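PDB 4U3W: 2-aminomuconate 6-semialdehyde dehydrogenase, which probably catalyses the NAD-dependent oxidation of 2-aminomuconate 6-semialdehyde to 2-aminomuconate. Local coordinates for residues E328-L333 against V371-G376; R321-L326 against I394-P399; D62-A67 against C192-P197; L207-M212 against F222-G227; R450-I455 against V460-W465. All coordinates share one frame; numbering follows the deposited sequence. Where two conformers were deposited one is given.

Interaction 1 (E328-L333 against V371-G376); sequences EQAQAL and VVTGGG
Thr373 is where strand 370-373 meets Gln331 and Ala330, late in helix 319-331. The strand approaches this point through Val371, whose side chain packs on Trp395 of the adjacent strand. Val372 follows, with a branched apolar side chain that rests on Val323 and Lys327 earlier in the same helix.

Thr373 then directs its side chain toward the helix. Its OG1 lies opposite the backbone N (chi1 -173°) and accepts a hydrogen bond from Gln331 NE2 at 3.1 Å. The N-H...O angle is 157°, and the hydroxyl lies close to the plane of the amide. This is helix-on-sheet packing at a strand that is outermost within the chain in the seven-stranded sheet, which in this family belongs to the catalytic domain. Gln331 is extended beyond CG, and the two side chains run past each other in opposite directions, bringing Gln331 CG to 3.3 Å from Thr373 OG1. The other branch, Thr373 CG2, is 4.3 Å from Ala330 CB, a small methyl that also fits against Leu295 and Phe299 of helix 287-299. Threonine suits this place because one branch serves the exposed amide and the other the buried alanine.

Gly374 and Gly375 lead the chain out of the strand with positive phi values, a conformation natural to glycine. The backbone N of Gly375 bonds to Thr393 OG1, and Gly376 pairs through its backbone with Met391.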
# COMPACT_ATOMS: atom_id res chain seq x y z
N GLU A 328 18.63 -32.36 30.27
CA GLU A 328 19.36 -31.65 31.31
C GLU A 328 18.79 -30.24 31.62
O GLU A 328 18.60 -29.87 32.78
CB GLU A 328 20.86 -31.58 30.92
CG GLU A 328 21.74 -30.77 31.84
CD GLU A 328 23.20 -30.78 31.40
OE1 GLU A 328 23.66 -31.80 30.83
OE2 GLU A 328 23.88 -29.75 31.59
N GLN A 329 18.46 -29.45 30.60
CA GLN A 329 17.86 -28.14 30.87
C GLN A 329 16.44 -28.24 31.44
O GLN A 329 16.00 -27.39 32.25
CB GLN A 329 17.85 -27.30 29.57
CG GLN A 329 19.31 -26.98 29.06
CD GLN A 329 19.33 -25.89 27.98
OE1 GLN A 329 18.35 -25.19 27.77
NE2 GLN A 329 20.48 -25.78 27.27
N ALA A 330 15.69 -29.22 30.95
CA ALA A 330 14.31 -29.42 31.44
C ALA A 330 14.33 -29.83 32.93
O ALA A 330 13.50 -29.38 33.71
CB ALA A 330 13.59 -30.48 30.59
N GLN A 331 15.28 -30.67 33.30
CA GLN A 331 15.41 -31.06 34.71
C GLN A 331 15.98 -29.91 35.58
O GLN A 331 15.87 -29.95 36.81
CB GLN A 331 16.24 -32.32 34.83
CG GLN A 331 15.54 -33.54 34.23
CD GLN A 331 16.34 -34.82 34.37
OE1 GLN A 331 17.56 -34.81 34.64
NE2 GLN A 331 15.66 -35.94 34.17
N ALA A 332 16.55 -28.88 34.96
CA ALA A 332 16.97 -27.72 35.74
C ALA A 332 15.82 -26.71 35.95
O ALA A 332 15.94 -25.77 36.72
CB ALA A 332 18.20 -27.02 35.08
N LEU A 333 14.69 -26.89 35.29
CA LEU A 333 13.54 -26.04 35.61
C LEU A 333 13.10 -26.33 37.07
O LEU A 333 13.30 -27.43 37.59
CB LEU A 333 12.39 -26.30 34.64
CG LEU A 333 12.77 -25.85 33.23
CD1 LEU A 333 11.66 -26.34 32.32
CD2 LEU A 333 12.93 -24.32 33.16
N VAL A 371 9.80 -42.40 28.16
CA VAL A 371 9.72 -41.17 28.96
C VAL A 371 11.12 -40.72 29.34
O VAL A 371 11.72 -41.26 30.26
CB VAL A 371 8.88 -41.34 30.24
CG1 VAL A 371 8.83 -40.03 31.02
CG2 VAL A 371 7.47 -41.82 29.90
N VAL A 372 11.61 -39.71 28.63
CA VAL A 372 12.97 -39.20 28.83
C VAL A 372 13.06 -38.43 30.14
O VAL A 372 14.01 -38.56 30.89
CB VAL A 372 13.39 -38.29 27.64
CG1 VAL A 372 14.68 -37.56 27.95
CG2 VAL A 372 13.52 -39.13 26.34
N THR A 373 12.05 -37.62 30.42
CA THR A 373 11.97 -36.96 31.71
C THR A 373 10.51 -36.62 32.05
O THR A 373 9.66 -36.55 31.16
CB THR A 373 12.85 -35.66 31.75
OG1 THR A 373 12.88 -35.15 33.08
CG2 THR A 373 12.28 -34.57 30.82
N GLY A 374 10.20 -36.44 33.33
CA GLY A 374 8.85 -36.04 33.70
C GLY A 374 7.81 -37.14 33.62
O GLY A 374 8.05 -38.23 34.05
N GLY A 375 6.61 -36.84 33.13
CA GLY A 375 5.60 -37.90 33.01
C GLY A 375 4.61 -37.96 34.15
O GLY A 375 3.79 -38.88 34.21
N GLY A 376 4.65 -37.00 35.07
CA GLY A 376 3.75 -37.07 36.22
C GLY A 376 3.76 -35.74 36.94
O GLY A 376 4.29 -34.77 36.43

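Interaction 2 (R321-L326 against I394-P399); sequences RFVAAL and IWTGLP
Ile394 sends its side chain from strand 393-396 into the flank of helix 319-331, where it meets Leu326. From CB, which points at the helix, the chain divides. CG2 takes the branch opposite the backbone N, while CG1 lies beside that N (chi1 -61°) and leads onward to Leu326. CG1 is 4.2 Å from Leu326 CD2. The terminal CD1 makes the closest approach, 3.7 Å from Leu326 CD2, and is also 3.9 Å from Leu326 CG. It therefore bears on the CG-CD2 branch of the leucine, and the two side chains cross obliquely.

One helical turn earlier, Val323 reaches the strand two residues farther along: its CG2 stands 4.3 Å from the methyl CG2 of Thr396. Threonine is apt at this partly exposed position, since a methyl can face the helix while the residue keeps a polar branch. Deeper in, Leu326 also covers Cys414 and Ile416 of strand 413-419, so leucine joins the helix to two adjacent strands of the catalytic-domain sheet. The contact is purely apolar. Its cohesion should come from dispersion and from hydrophobic burial of Leu326 and Ile394, with shape rather than bond direction setting the fit.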
# COMPACT_ATOMS: atom_id res chain seq x y z
N ARG A 321 22.33 -36.38 21.00
CA ARG A 321 22.90 -35.24 21.73
C ARG A 321 21.84 -34.19 22.05
O ARG A 321 21.86 -33.60 23.14
CB ARG A 321 24.02 -34.57 20.92
CG ARG A 321 25.25 -35.39 20.75
CD ARG A 321 26.37 -34.58 20.01
NE ARG A 321 26.46 -33.18 20.45
CZ ARG A 321 26.37 -32.11 19.67
NH1 ARG A 321 26.22 -32.22 18.35
NH2 ARG A 321 26.47 -30.90 20.21
N PHE A 322 20.95 -33.93 21.10
CA PHE A 322 19.89 -32.94 21.33
C PHE A 322 18.96 -33.42 22.44
O PHE A 322 18.62 -32.66 23.35
CB PHE A 322 19.09 -32.67 20.05
CG PHE A 322 18.10 -31.52 20.17
CD1 PHE A 322 16.82 -31.73 20.65
CD2 PHE A 322 18.48 -30.24 19.82
CE1 PHE A 322 15.91 -30.64 20.78
CE2 PHE A 322 17.61 -29.15 19.94
CZ PHE A 322 16.32 -29.36 20.40
N VAL A 323 18.54 -34.67 22.38
CA VAL A 323 17.62 -35.16 23.41
C VAL A 323 18.28 -35.04 24.79
O VAL A 323 17.69 -34.54 25.73
CB VAL A 323 17.20 -36.62 23.15
CG1 VAL A 323 16.30 -37.08 24.30
CG2 VAL A 323 16.45 -36.73 21.83
N ALA A 324 19.54 -35.48 24.89
CA ALA A 324 20.28 -35.43 26.15
C ALA A 324 20.42 -34.00 26.69
O ALA A 324 20.21 -33.79 27.86
CB ALA A 324 21.69 -36.08 25.98
N ALA A 325 20.78 -33.03 25.85
CA ALA A 325 20.90 -31.62 26.30
C ALA A 325 19.57 -31.02 26.74
O ALA A 325 19.49 -30.25 27.70
CB ALA A 325 21.50 -30.73 25.20
N LEU A 326 18.52 -31.33 26.01
CA LEU A 326 17.22 -30.78 26.40
C LEU A 326 16.77 -31.37 27.73
O LEU A 326 16.12 -30.70 28.56
CB LEU A 326 16.18 -31.07 25.32
CG LEU A 326 14.84 -30.29 25.49
CD1 LEU A 326 15.01 -28.79 25.14
CD2 LEU A 326 13.77 -30.93 24.65
N ILE A 394 9.35 -34.99 28.32
CA ILE A 394 9.89 -35.23 26.98
C ILE A 394 9.66 -36.71 26.62
O ILE A 394 9.97 -37.58 27.41
CB ILE A 394 11.41 -34.91 26.93
CG1 ILE A 394 11.72 -33.44 27.25
CG2 ILE A 394 12.05 -35.32 25.60
CD1 ILE A 394 13.26 -33.25 27.53
N TRP A 395 9.10 -36.97 25.43
CA TRP A 395 8.93 -38.33 24.91
C TRP A 395 9.78 -38.57 23.65
O TRP A 395 10.09 -37.62 22.92
CB TRP A 395 7.49 -38.60 24.53
CG TRP A 395 6.52 -38.56 25.67
CD1 TRP A 395 6.69 -39.07 26.92
CD2 TRP A 395 5.22 -37.94 25.65
NE1 TRP A 395 5.57 -38.80 27.69
CE2 TRP A 395 4.66 -38.12 26.93
CE3 TRP A 395 4.48 -37.28 24.67
CZ2 TRP A 395 3.40 -37.64 27.25
CZ3 TRP A 395 3.24 -36.79 24.99
CH2 TRP A 395 2.70 -37.00 26.27
N THR A 396 10.13 -39.84 23.40
CA THR A 396 10.57 -40.28 22.09
C THR A 396 9.91 -41.62 21.68
O THR A 396 9.18 -42.23 22.47
CB THR A 396 12.14 -40.47 22.03
OG1 THR A 396 12.55 -41.36 23.06
CG2 THR A 396 12.86 -39.14 22.23
N GLY A 397 10.16 -42.08 20.45
CA GLY A 397 9.72 -43.43 20.06
C GLY A 397 8.32 -43.58 19.49
O GLY A 397 7.92 -44.67 19.15
N LEU A 398 7.57 -42.50 19.35
CA LEU A 398 6.22 -42.61 18.78
C LEU A 398 6.19 -42.33 17.26
O LEU A 398 6.90 -41.44 16.78
CB LEU A 398 5.28 -41.65 19.52
CG LEU A 398 5.11 -41.90 21.02
CD1 LEU A 398 4.30 -40.78 21.67
CD2 LEU A 398 4.40 -43.26 21.22
N PRO A 399 5.38 -43.09 16.50
CA PRO A 399 5.24 -42.86 15.06
C PRO A 399 4.35 -41.64 14.78
O PRO A 399 3.58 -41.29 15.67
CB PRO A 399 4.58 -44.15 14.56
CG PRO A 399 3.74 -44.62 15.75
CD PRO A 399 4.60 -44.27 16.96

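Interaction 3 (D62-A67 against C192-P197); sequences DSAVQA and CVVAKP
Val194 packs against Ala64 and Val65 of helix 58-76, and nearly all of the close contact passes through its two methyls. The strand backbone places CB toward the helix, and chi1 of 175° sets CG1 opposite the backbone N and CG2 beside it. CG1 takes the side of Ala64, 4.1 Å from Ala64 CB. CG2 lies against the helix backbone, 3.7 Å from Ala64 O and 4.1 Å from Val65 N, and it also meets Val65 CG2 at 4.3 Å. Alanine suits the site because its short side chain lets the helix lie close to the strand. The nearest CA atoms, those of Val65 and Val194, are 6.5 Å apart. A beta-branched valine, in turn, is at home in a strand and offers two methyls for a helix to rest on.

The far side of the helix has a different character. Asp62 and Gln66, one turn apart and partly exposed, are joined by a bond from Gln66 NE2 to Asp62 OD1 of 2.8 Å. The amide nitrogen approaches from above the carboxylate plane rather than within it. His240 and Asp242 extend this polar cluster, bonding to Asp62 and Gln66 respectively. Within the strand, Val193 and Ala195 face the other way, onto helix 175-188.

Strand 192-196 is thus covered by helices on both faces and runs parallel to strands 153-169 and 222-224. Such a layered alpha/beta/alpha arrangement is that of the Rossmann-like cofactor domain of aldehyde dehydrogenases.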
# COMPACT_ATOMS: atom_id res chain seq x y z
N ASP A 62 -28.11 -10.22 27.22
CA ASP A 62 -28.85 -9.40 26.28
C ASP A 62 -28.81 -7.91 26.69
O ASP A 62 -28.72 -7.03 25.85
CB ASP A 62 -30.32 -9.90 26.15
CG ASP A 62 -31.22 -8.88 25.47
OD1 ASP A 62 -31.07 -8.68 24.25
OD2 ASP A 62 -32.09 -8.26 26.13
N SER A 63 -28.92 -7.66 28.00
CA SER A 63 -28.75 -6.30 28.52
C SER A 63 -27.42 -5.65 28.08
O SER A 63 -27.38 -4.48 27.78
CB SER A 63 -28.83 -6.29 30.05
OG SER A 63 -30.13 -6.71 30.46
N ALA A 64 -26.34 -6.41 28.15
CA ALA A 64 -25.02 -5.88 27.83
C ALA A 64 -24.97 -5.54 26.34
O ALA A 64 -24.43 -4.49 25.94
CB ALA A 64 -23.97 -6.90 28.21
N VAL A 65 -25.55 -6.40 25.51
CA VAL A 65 -25.57 -6.14 24.07
C VAL A 65 -26.39 -4.89 23.73
O VAL A 65 -25.99 -4.05 22.88
CB VAL A 65 -26.11 -7.38 23.31
CG1 VAL A 65 -26.16 -7.09 21.80
CG2 VAL A 65 -25.20 -8.59 23.60
N GLN A 66 -27.53 -4.73 24.41
CA GLN A 66 -28.35 -3.57 24.12
C GLN A 66 -27.66 -2.27 24.57
O GLN A 66 -27.86 -1.26 23.94
CB GLN A 66 -29.75 -3.69 24.78
CG GLN A 66 -30.54 -4.97 24.36
CD GLN A 66 -30.48 -5.29 22.86
OE1 GLN A 66 -30.48 -4.40 22.02
NE2 GLN A 66 -30.40 -6.57 22.53
N ALA A 67 -26.94 -2.31 25.70
CA ALA A 67 -26.19 -1.15 26.19
C ALA A 67 -25.10 -0.76 25.18
O ALA A 67 -24.86 0.44 24.94
CB ALA A 67 -25.53 -1.44 27.56
N CYS A 192 -18.31 -0.80 19.89
CA CYS A 192 -18.48 -1.13 21.28
C CYS A 192 -18.20 -2.62 21.49
O CYS A 192 -18.21 -3.42 20.55
CB CYS A 192 -19.92 -0.78 21.77
SG CYS A 192 -20.18 1.06 21.57
N VAL A 193 -18.00 -3.02 22.74
CA VAL A 193 -17.51 -4.36 23.05
C VAL A 193 -18.36 -5.02 24.19
O VAL A 193 -18.67 -4.37 25.17
CB VAL A 193 -16.01 -4.27 23.48
CG1 VAL A 193 -15.57 -5.47 24.28
CG2 VAL A 193 -15.08 -4.01 22.25
N VAL A 194 -18.67 -6.30 24.05
CA VAL A 194 -19.19 -7.13 25.11
C VAL A 194 -18.22 -8.30 25.21
O VAL A 194 -18.09 -9.08 24.26
CB VAL A 194 -20.60 -7.66 24.83
CG1 VAL A 194 -21.05 -8.66 25.99
CG2 VAL A 194 -21.58 -6.51 24.71
N ALA A 195 -17.51 -8.37 26.33
CA ALA A 195 -16.39 -9.28 26.44
C ALA A 195 -16.56 -10.24 27.60
O ALA A 195 -16.83 -9.83 28.72
CB ALA A 195 -15.08 -8.50 26.63
N LYS A 196 -16.31 -11.51 27.33
CA LYS A 196 -16.45 -12.55 28.36
C LYS A 196 -15.13 -13.29 28.54
O LYS A 196 -14.77 -14.09 27.70
CB LYS A 196 -17.50 -13.58 28.00
CG LYS A 196 -17.75 -14.55 29.31
CD LYS A 196 -18.15 -15.92 28.99
CE LYS A 196 -17.06 -16.86 28.67
NZ LYS A 196 -16.40 -17.49 29.84
N PRO A 197 -14.41 -13.01 29.63
CA PRO A 197 -13.13 -13.71 29.85
C PRO A 197 -13.39 -15.10 30.37
O PRO A 197 -14.54 -15.45 30.76
CB PRO A 197 -12.43 -12.87 30.92
CG PRO A 197 -13.66 -12.29 31.77
CD PRO A 197 -14.76 -12.07 30.71

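Interaction 4 (L207-M212 against F222-G227); sequences LLAEVM and FNLIHG
Met212 lays its CG over the face of the Phe222 ring, with SD farther above the same face, making both a CH-pi and a Met-aromatic contact. CG is 3.9 Å from the centroid of Phe222 and 27° off its normal, and is only 3.5 Å from Phe222 CD2. The sulfur stands at 4.7 Å from the centroid. A bend at chi2 (-62°) turns the chain so that it crosses the phenylalanine at about a right angle and carries CE toward the rim, 3.9 Å from Phe222 CD1.

Ala209, one turn earlier in helix 203-214, occupies the angle between two strand residues. Its CB is 4.0 Å from Phe222 CE2 and 4.1 Å from Leu224 CD2. The small methyl suits this spot, with two larger side chains converging on it. Phe222 and Leu224 alternate with Asn223, which turns to the other side of the sheet toward helix 58-76.

Helix and strand run roughly antiparallel, at 150° with axes 9.3 Å apart, as expected within the beta-alpha-beta unit of strand 192-196, helix 203-214 and strand 222-224. Phe179 of helix 175-188 adds to the core by packing on both Phe222 and Leu224. This wholly buried contact should rest mainly on dispersion and the weak attraction of the CG hydrogens to the pi cloud, with methionine's polarisable sulfur adding to it at longer range.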
# COMPACT_ATOMS: atom_id res chain seq x y z
N LEU A 207 -10.06 -5.93 36.58
CA LEU A 207 -9.26 -4.73 36.82
C LEU A 207 -9.28 -3.85 35.61
O LEU A 207 -9.30 -2.59 35.71
CB LEU A 207 -7.80 -5.12 37.18
CG LEU A 207 -7.64 -5.78 38.55
CD1 LEU A 207 -6.17 -6.04 38.83
CD2 LEU A 207 -8.21 -4.83 39.58
N LEU A 208 -9.27 -4.48 34.43
CA LEU A 208 -9.35 -3.67 33.19
C LEU A 208 -10.68 -2.86 33.14
O LEU A 208 -10.71 -1.66 32.77
CB LEU A 208 -9.19 -4.54 31.94
CG LEU A 208 -9.22 -3.79 30.59
CD1 LEU A 208 -8.05 -2.79 30.53
CD2 LEU A 208 -9.11 -4.74 29.38
N ALA A 209 -11.78 -3.50 33.52
CA ALA A 209 -13.04 -2.77 33.64
C ALA A 209 -12.94 -1.57 34.60
O ALA A 209 -13.48 -0.53 34.30
CB ALA A 209 -14.20 -3.75 34.13
N GLU A 210 -12.27 -1.74 35.75
CA GLU A 210 -12.07 -0.62 36.68
C GLU A 210 -11.31 0.52 36.04
O GLU A 210 -11.61 1.72 36.26
CB GLU A 210 -11.31 -1.09 37.94
CG GLU A 210 -12.09 -2.11 38.74
CD GLU A 210 -11.40 -2.55 40.02
OE1 GLU A 210 -10.45 -1.87 40.46
OE2 GLU A 210 -11.83 -3.58 40.60
N VAL A 211 -10.32 0.17 35.23
CA VAL A 211 -9.56 1.21 34.51
C VAL A 211 -10.47 1.94 33.50
O VAL A 211 -10.45 3.19 33.44
CB VAL A 211 -8.28 0.63 33.81
CG1 VAL A 211 -7.67 1.70 32.87
CG2 VAL A 211 -7.27 0.23 34.88
N MET A 212 -11.24 1.18 32.71
CA MET A 212 -12.24 1.75 31.79
C MET A 212 -13.14 2.76 32.50
O MET A 212 -13.43 3.85 31.98
CB MET A 212 -13.16 0.65 31.16
CG MET A 212 -12.42 -0.45 30.36
SD MET A 212 -11.53 0.30 28.94
CE MET A 212 -10.87 -1.16 28.14
N PHE A 222 -17.60 -0.26 26.64
CA PHE A 222 -16.94 -1.47 27.07
C PHE A 222 -17.80 -2.18 28.16
O PHE A 222 -18.07 -1.61 29.21
CB PHE A 222 -15.55 -1.17 27.64
CG PHE A 222 -14.89 -2.40 28.21
CD1 PHE A 222 -14.13 -3.24 27.39
CD2 PHE A 222 -15.01 -2.70 29.57
CE1 PHE A 222 -13.49 -4.37 27.91
CE2 PHE A 222 -14.39 -3.83 30.09
CZ PHE A 222 -13.64 -4.66 29.26
N ASN A 223 -18.18 -3.43 27.90
CA ASN A 223 -19.01 -4.21 28.85
C ASN A 223 -18.32 -5.54 29.13
O ASN A 223 -17.84 -6.19 28.21
CB ASN A 223 -20.42 -4.44 28.31
CG ASN A 223 -21.05 -3.18 27.85
OD1 ASN A 223 -21.66 -2.45 28.63
ND2 ASN A 223 -20.89 -2.89 26.58
N LEU A 224 -18.23 -5.90 30.41
CA LEU A 224 -17.63 -7.15 30.86
C LEU A 224 -18.69 -8.06 31.46
O LEU A 224 -19.45 -7.63 32.33
CB LEU A 224 -16.57 -6.88 31.93
CG LEU A 224 -15.90 -8.15 32.48
CD1 LEU A 224 -14.92 -8.67 31.46
CD2 LEU A 224 -15.12 -7.74 33.71
N ILE A 225 -18.81 -9.27 30.95
CA ILE A 225 -19.74 -10.25 31.53
C ILE A 225 -18.96 -11.48 31.95
O ILE A 225 -18.18 -12.02 31.14
CB ILE A 225 -20.85 -10.68 30.56
CG1 ILE A 225 -20.25 -10.88 29.16
CG2 ILE A 225 -21.96 -9.61 30.48
CD1 ILE A 225 -21.21 -11.60 28.19
N HIS A 226 -19.18 -11.93 33.17
CA HIS A 226 -18.52 -13.14 33.63
C HIS A 226 -19.40 -14.35 33.48
O HIS A 226 -20.67 -14.26 33.50
CB HIS A 226 -18.10 -13.04 35.08
CG HIS A 226 -16.95 -12.10 35.32
ND1 HIS A 226 -15.66 -12.33 34.82
CD2 HIS A 226 -16.88 -10.92 35.99
CE1 HIS A 226 -14.87 -11.37 35.23
NE2 HIS A 226 -15.57 -10.49 35.94
N GLY A 227 -18.73 -15.49 33.35
CA GLY A 227 -19.48 -16.74 33.35
C GLY A 227 -18.81 -17.84 32.59
O GLY A 227 -17.68 -17.68 32.14

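Interaction 5 (R450-I455 against V460-W465); sequences RVAKQI and VWVNAW
The beta-alpha-beta unit of strand 437-441, helix 445-452 and strand 459-462 is closed where Ala452 and Ile455 pack on Val460 and Val462. Ala452 faces the strand with its single methyl: CB lies 3.8 Å from Val460 CG1 and 4.2 Å from Val462 CG2. These two valines, alternate residues of the strand, point to the same side. Alanine allows a close approach, with the CA atoms of Ala452 and Val460 only 6.1 Å apart.

The second methyl of Val460 is used differently. Held beside the backbone N by chi1 of 177°, CG2 touches Ala452 O at 3.6 Å and Ile455 CB at 3.7 Å. It thus lies against the two ends of the type I turn from Ala452 to Ile455. The side chain of Ile455 crosses Val460 at about a right angle and then leads away from the strand. On the outer side, Gln454 NE2 bonds to Arg450 O at 2.9 Å, with the carbonyl oxygen nearly in the amide plane; this ties the turn back to the helix.

Around this core, Ile455 also packs on Ala438 and on Val429 of helix 422-430, while Val460 touches Ile440. Residues Val460 to Val462 pair in parallel with a strand of the second subunit, so the sheet continues across the interface. There Val500 of that subunit packs on Ala452, and its Thr498 and Val502 pack on Val460 and Val462.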
# COMPACT_ATOMS: atom_id res chain seq x y z
N ARG A 450 13.75 -21.56 1.82
CA ARG A 450 13.01 -22.52 0.98
C ARG A 450 12.16 -23.49 1.80
O ARG A 450 11.07 -23.91 1.34
CB ARG A 450 13.96 -23.31 0.07
CG ARG A 450 14.71 -24.44 0.72
CD ARG A 450 15.79 -24.99 -0.24
NE ARG A 450 16.56 -26.02 0.44
CZ ARG A 450 17.88 -26.11 0.47
NH1 ARG A 450 18.65 -25.26 -0.21
NH2 ARG A 450 18.44 -27.10 1.16
N VAL A 451 12.61 -23.84 3.01
CA VAL A 451 11.81 -24.71 3.88
C VAL A 451 10.60 -23.92 4.46
O VAL A 451 9.46 -24.39 4.41
CB VAL A 451 12.63 -25.30 5.06
CG1 VAL A 451 11.68 -26.01 6.01
CG2 VAL A 451 13.68 -26.31 4.56
N ALA A 452 10.86 -22.71 4.96
CA ALA A 452 9.83 -21.89 5.60
C ALA A 452 8.65 -21.68 4.68
O ALA A 452 7.50 -21.70 5.15
CB ALA A 452 10.42 -20.51 6.07
N LYS A 453 8.92 -21.52 3.37
CA LYS A 453 7.88 -21.18 2.39
C LYS A 453 6.93 -22.36 2.09
O LYS A 453 5.83 -22.17 1.58
CB LYS A 453 8.53 -20.69 1.06
N GLN A 454 7.37 -23.58 2.42
CA GLN A 454 6.58 -24.78 2.19
C GLN A 454 5.71 -25.15 3.37
O GLN A 454 4.84 -26.01 3.24
CB GLN A 454 7.51 -25.97 1.87
CG GLN A 454 8.42 -25.75 0.66
CD GLN A 454 9.33 -26.94 0.42
OE1 GLN A 454 8.87 -28.04 0.04
NE2 GLN A 454 10.62 -26.74 0.67
N ILE A 455 5.94 -24.54 4.53
CA ILE A 455 5.24 -24.98 5.74
C ILE A 455 3.79 -24.43 5.74
O ILE A 455 3.56 -23.21 5.57
CB ILE A 455 5.95 -24.54 7.05
CG1 ILE A 455 7.40 -25.06 7.12
CG2 ILE A 455 5.21 -25.03 8.30
CD1 ILE A 455 7.50 -26.48 6.86
N VAL A 460 5.73 -18.84 10.47
CA VAL A 460 6.93 -19.71 10.56
C VAL A 460 8.08 -18.86 11.12
O VAL A 460 8.36 -17.81 10.51
CB VAL A 460 7.38 -20.30 9.19
CG1 VAL A 460 8.72 -21.15 9.37
CG2 VAL A 460 6.24 -21.12 8.48
N TRP A 461 8.66 -19.27 12.27
CA TRP A 461 9.86 -18.61 12.80
C TRP A 461 11.15 -19.36 12.38
O TRP A 461 11.15 -20.57 12.34
CB TRP A 461 9.82 -18.51 14.34
CG TRP A 461 8.84 -17.52 14.85
CD1 TRP A 461 8.94 -16.13 14.83
CD2 TRP A 461 7.58 -17.81 15.46
NE1 TRP A 461 7.82 -15.56 15.39
CE2 TRP A 461 6.97 -16.57 15.78
CE3 TRP A 461 6.91 -19.00 15.76
CZ2 TRP A 461 5.71 -16.49 16.39
CZ3 TRP A 461 5.64 -18.92 16.39
CH2 TRP A 461 5.07 -17.67 16.68
N VAL A 462 12.22 -18.60 12.05
CA VAL A 462 13.50 -19.20 11.72
C VAL A 462 14.51 -18.70 12.78
O VAL A 462 14.76 -17.46 12.88
CB VAL A 462 13.97 -18.82 10.27
CG1 VAL A 462 15.28 -19.58 9.92
CG2 VAL A 462 12.87 -19.20 9.27
N ASN A 463 15.02 -19.65 13.57
CA ASN A 463 15.89 -19.34 14.68
C ASN A 463 15.25 -18.41 15.72
O ASN A 463 15.91 -17.55 16.30
CB ASN A 463 17.25 -18.74 14.15
CG ASN A 463 18.01 -19.74 13.26
OD1 ASN A 463 17.86 -20.95 13.44
ND2 ASN A 463 18.78 -19.23 12.28
N ALA A 464 13.95 -18.61 15.98
CA ALA A 464 13.23 -17.81 16.93
C ALA A 464 11.91 -18.57 17.28
O ALA A 464 11.62 -19.60 16.70
CB ALA A 464 12.93 -16.40 16.35
N TRP A 465 11.15 -18.01 18.20
CA TRP A 465 9.84 -18.53 18.55
C TRP A 465 9.05 -17.43 19.30
O TRP A 465 9.61 -16.70 20.12
CB TRP A 465 9.97 -19.81 19.40
CG TRP A 465 8.61 -20.36 19.84
CD1 TRP A 465 7.70 -21.03 19.07
CD2 TRP A 465 8.01 -20.19 21.13
NE1 TRP A 465 6.56 -21.33 19.83
CE2 TRP A 465 6.73 -20.83 21.10
CE3 TRP A 465 8.43 -19.60 22.32
CZ2 TRP A 465 5.87 -20.88 22.20
CZ3 TRP A 465 7.57 -19.64 23.43
CH2 TRP A 465 6.28 -20.28 23.35

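How the interactions relate
Along the chain, interaction 3 closes first, interaction 4 follows, interaction 1 falls between the two halves of interaction 2, and interaction 5 comes last. Interactions 3 and 4, centres about 10 Å apart, use neighbouring strands 192-196 and 222-224 of the cofactor-domain sheet, joined by backbone bonding and by Lys196 NZ to Gly227 O. Interactions 1 and 2, about 11 Å apart, share helix 319-331 and adjacent antiparallel strands at one end of the catalytic-domain sheet. Interaction 5 lies at that sheet's other end, its centre 21 Å from that of interaction 2, where a second subunit continues it. Interactions 2 and 3 are 47 Å apart between centres, consistent with their belonging to the two different domains known in this family.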